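Local structure of sortase (Actinomyces oris, 5UTT) at residues 77-82 / 145-150. The protein is a sortase, represented here by its sortase domain, and probably acts as a cysteine transpeptidase that cleaves sorting signals to anchor surface proteins or pili to the cell wall. Numbering follows the deposited sequence.
Sequences AIAGHR and TLTTCH
R82 spends both hydrogens of NH2 on the end of strand 145-150: one goes to C149 O at 2.8 Å, in the carbonyl plane on a lone pair, and the other runs almost straight (177°) to H150 ND1 at 2.9 Å. That ring nitrogen lies in the guanidinium plane, and the two flat groups are only 20° apart, meeting edge to edge. The arginine reaches there because its chain leaves anti to the backbone N (chi1 -168°) and then bends at chi2, carrying CD across T148 CG2 at about a right angle. NE of R82 is held by R90 O, and W163 packs edge-to-face with the H150 ring. One step back, T148 OG1 donates to G80 O at 2.8 Å, tilted from the carbonyl plane, just past the last backbone bond, G80 N to T147 O.

Towards the N-terminal ends, regular parallel pairing takes over. I78 N bonds to T145 O and T147 N to I78 O at 2.9 Å. On one face I78 and L146 lie side by side, CD1 against CD1 at 3.6 Å; on the other, A77 meets T145 and the CB of A79 rests near T147 OG1, itself hydrogen-bonded to Y64 OH.

The TLTTC sequence ending at C149 matches the sortase TLXTC signature, so C149 and H81 are consistent with the catalytic cysteine and histidine. C149 SG and H81 ND1 stand 6.9 Å apart, and H81 NE2 bonds to D57. The R82 and T148 bonds thus tie together the two backbones that carry this pair, while neither side chain joins the bonds between the segments.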
ATOM      1  N   ALA A  77       1.741  -4.392   4.870  1.00 10.80           N
ATOM      2  CA  ALA A  77       1.041  -4.995   3.767  1.00 10.40           C
ATOM      3  C   ALA A  77      -0.420  -4.594   3.847  1.00 10.09           C
ATOM      4  O   ALA A  77      -1.015  -4.545   4.950  1.00  9.85           O
ATOM      5  CB  ALA A  77       1.188  -6.492   3.800  1.00 10.65           C
ATOM      6  N   ILE A  78      -0.959  -4.262   2.700  1.00 10.03           N
ATOM      7  CA  ILE A  78      -2.381  -3.856   2.639  1.00 10.07           C
ATOM      8  C   ILE A  78      -3.127  -4.566   1.531  1.00 10.33           C
ATOM      9  O   ILE A  78      -2.639  -4.796   0.428  1.00 10.25           O
ATOM     10  CB  ILE A  78      -2.519  -2.312   2.509  1.00 10.45           C
ATOM     11  CG1 ILE A  78      -1.818  -1.809   1.256  1.00 10.38           C
ATOM     12  CG2 ILE A  78      -2.034  -1.578   3.778  1.00 10.48           C
ATOM     13  CD1 ILE A  78      -2.052  -0.346   0.991  1.00 10.53           C
ATOM     14  N   ALA A  79      -4.385  -4.878   1.822  1.00 10.69           N
ATOM     15  CA  ALA A  79      -5.289  -5.531   0.879  1.00 11.15           C
ATOM     16  C   ALA A  79      -6.293  -4.528   0.362  1.00 11.78           C
ATOM     17  O   ALA A  79      -6.692  -3.614   1.084  1.00 12.91           O
ATOM     18  CB  ALA A  79      -6.016  -6.686   1.596  1.00 11.31           C
ATOM     19  N   GLY A  80      -6.710  -4.692  -0.881  1.00 11.77           N
ATOM     20  CA  GLY A  80      -7.777  -3.918  -1.465  1.00 12.20           C
ATOM     21  C   GLY A  80      -8.620  -4.686  -2.437  1.00 12.09           C
ATOM     22  O   GLY A  80      -8.177  -5.614  -3.104  1.00 11.87           O
ATOM     23  N   HIS A  81      -9.911  -4.357  -2.464  1.00 12.85           N
ATOM     24  CA  HIS A  81     -10.744  -4.918  -3.467  1.00 14.06           C
ATOM     25  C   HIS A  81     -10.325  -4.462  -4.865  1.00 13.76           C
ATOM     26  O   HIS A  81      -9.918  -3.341  -5.073  1.00 13.52           O
ATOM     27  CB  HIS A  81     -12.184  -4.469  -3.235  1.00 15.23           C
ATOM     28  CG  HIS A  81     -12.925  -5.255  -2.211  1.00 17.12           C
ATOM     29  ND1 HIS A  81     -12.435  -6.395  -1.615  1.00 19.39           N
ATOM     30  CD2 HIS A  81     -14.184  -5.094  -1.731  1.00 18.99           C
ATOM     31  CE1 HIS A  81     -13.334  -6.878  -0.774  1.00 19.54           C
ATOM     32  NE2 HIS A  81     -14.415  -6.124  -0.848  1.00 20.12           N
ATOM     33  N   ARG A  82     -10.509  -5.338  -5.844  1.00 14.32           N
ATOM     34  CA  ARG A  82     -10.204  -5.040  -7.224  1.00 15.00           C
ATOM     35  C   ARG A  82     -11.289  -4.262  -7.945  1.00 17.24           C
ATOM     36  O   ARG A  82     -10.982  -3.569  -8.932  1.00 18.13           O
ATOM     37  CB  ARG A  82      -9.977  -6.343  -7.986  1.00 14.39           C
ATOM     38  CG  ARG A  82      -9.364  -6.207  -9.373  1.00 14.00           C
ATOM     39  CD  ARG A  82      -7.850  -5.977  -9.238  1.00 13.56           C
ATOM     40  NE  ARG A  82      -7.233  -5.696 -10.535  1.00 13.66           N
ATOM     41  CZ  ARG A  82      -6.673  -6.605 -11.327  1.00 13.95           C
ATOM     42  NH1 ARG A  82      -6.158  -6.238 -12.499  1.00 14.51           N
ATOM     43  NH2 ARG A  82      -6.638  -7.877 -10.965  1.00 14.56           N
ATOM     44  N   THR A 145       3.366  -3.496   0.681  1.00 10.58           N
ATOM     45  CA  THR A 145       2.929  -4.531  -0.202  1.00 10.09           C
ATOM     46  C   THR A 145       1.449  -4.286  -0.429  1.00  9.99           C
ATOM     47  O   THR A 145       0.727  -4.109   0.534  1.00 10.14           O
ATOM     48  CB  THR A 145       3.133  -5.936   0.387  1.00 10.29           C
ATOM     49  OG1 THR A 145       4.555  -6.184   0.535  1.00 10.41           O
ATOM     50  CG2 THR A 145       2.619  -6.994  -0.546  1.00 10.10           C
ATOM     51  N   LEU A 146       1.062  -4.259  -1.691  1.00  9.77           N
ATOM     52  CA  LEU A 146      -0.378  -4.169  -2.059  1.00  9.93           C
ATOM     53  C   LEU A 146      -0.812  -5.487  -2.614  1.00  9.97           C
ATOM     54  O   LEU A 146      -0.151  -5.991  -3.562  1.00  9.93           O
ATOM     55  CB  LEU A 146      -0.613  -3.076  -3.096  1.00 10.05           C
ATOM     56  CG  LEU A 146      -0.931  -1.636  -2.640  1.00 10.57           C
ATOM     57  CD1 LEU A 146       0.138  -1.082  -1.768  1.00 10.49           C
ATOM     58  CD2 LEU A 146      -1.158  -0.716  -3.839  1.00 11.05           C
ATOM     59  N   THR A 147      -1.985  -5.975  -2.171  1.00 10.04           N
ATOM     60  CA  THR A 147      -2.533  -7.239  -2.617  1.00 10.16           C
ATOM     61  C   THR A 147      -3.959  -7.076  -3.093  1.00 10.34           C
ATOM     62  O   THR A 147      -4.713  -6.318  -2.504  1.00 10.27           O
ATOM     63  CB  THR A 147      -2.483  -8.384  -1.530  1.00 10.44           C
ATOM     64  OG1 THR A 147      -3.508  -8.272  -0.529  1.00 10.33           O
ATOM     65  CG2 THR A 147      -1.149  -8.364  -0.753  1.00 10.34           C
ATOM     66  N   THR A 148      -4.283  -7.818  -4.116  1.00 10.12           N
ATOM     67  CA  THR A 148      -5.667  -7.874  -4.600  1.00 10.57           C
ATOM     68  C   THR A 148      -5.873  -9.154  -5.420  1.00 10.68           C
ATOM     69  O   THR A 148      -4.941  -9.897  -5.679  1.00 10.86           O
ATOM     70  CB  THR A 148      -5.990  -6.599  -5.426  1.00 10.49           C
ATOM     71  OG1 THR A 148      -7.417  -6.553  -5.665  1.00 11.19           O
ATOM     72  CG2 THR A 148      -5.314  -6.622  -6.710  1.00 10.48           C
ATOM     73  N   CYS A 149      -7.100  -9.390  -5.899  1.00 11.38           N
ATOM     74  CA  CYS A 149      -7.439 -10.568  -6.679  1.00 12.06           C
ATOM     75  C   CYS A 149      -7.096 -10.410  -8.127  1.00 11.56           C
ATOM     76  O   CYS A 149      -7.141  -9.305  -8.647  1.00 11.45           O
ATOM     77  CB  CYS A 149      -8.963 -10.848  -6.548  1.00 13.07           C
ATOM     78  SG  CYS A 149      -9.343 -11.517  -4.927  1.00 17.04           S
ATOM     79  N   HIS A 150      -6.795 -11.536  -8.784  1.00 11.89           N
ATOM     80  CA  HIS A 150      -6.609 -11.607 -10.208  1.00 12.23           C
ATOM     81  C   HIS A 150      -6.973 -13.047 -10.689  1.00 12.54           C
ATOM     82  O   HIS A 150      -6.756 -14.038  -9.991  1.00 12.70           O
ATOM     83  CB  HIS A 150      -5.129 -11.223 -10.600  1.00 12.02           C
ATOM     84  CG  HIS A 150      -4.904 -10.980 -12.073  1.00 11.98           C
ATOM     85  ND1 HIS A 150      -5.294  -9.826 -12.712  1.00 12.33           N
ATOM     86  CD2 HIS A 150      -4.306 -11.739 -13.028  1.00 12.33           C
ATOM     87  CE1 HIS A 150      -4.935  -9.868 -13.978  1.00 12.30           C
ATOM     88  NE2 HIS A 150      -4.352 -11.033 -14.202  1.00 12.68           N
TER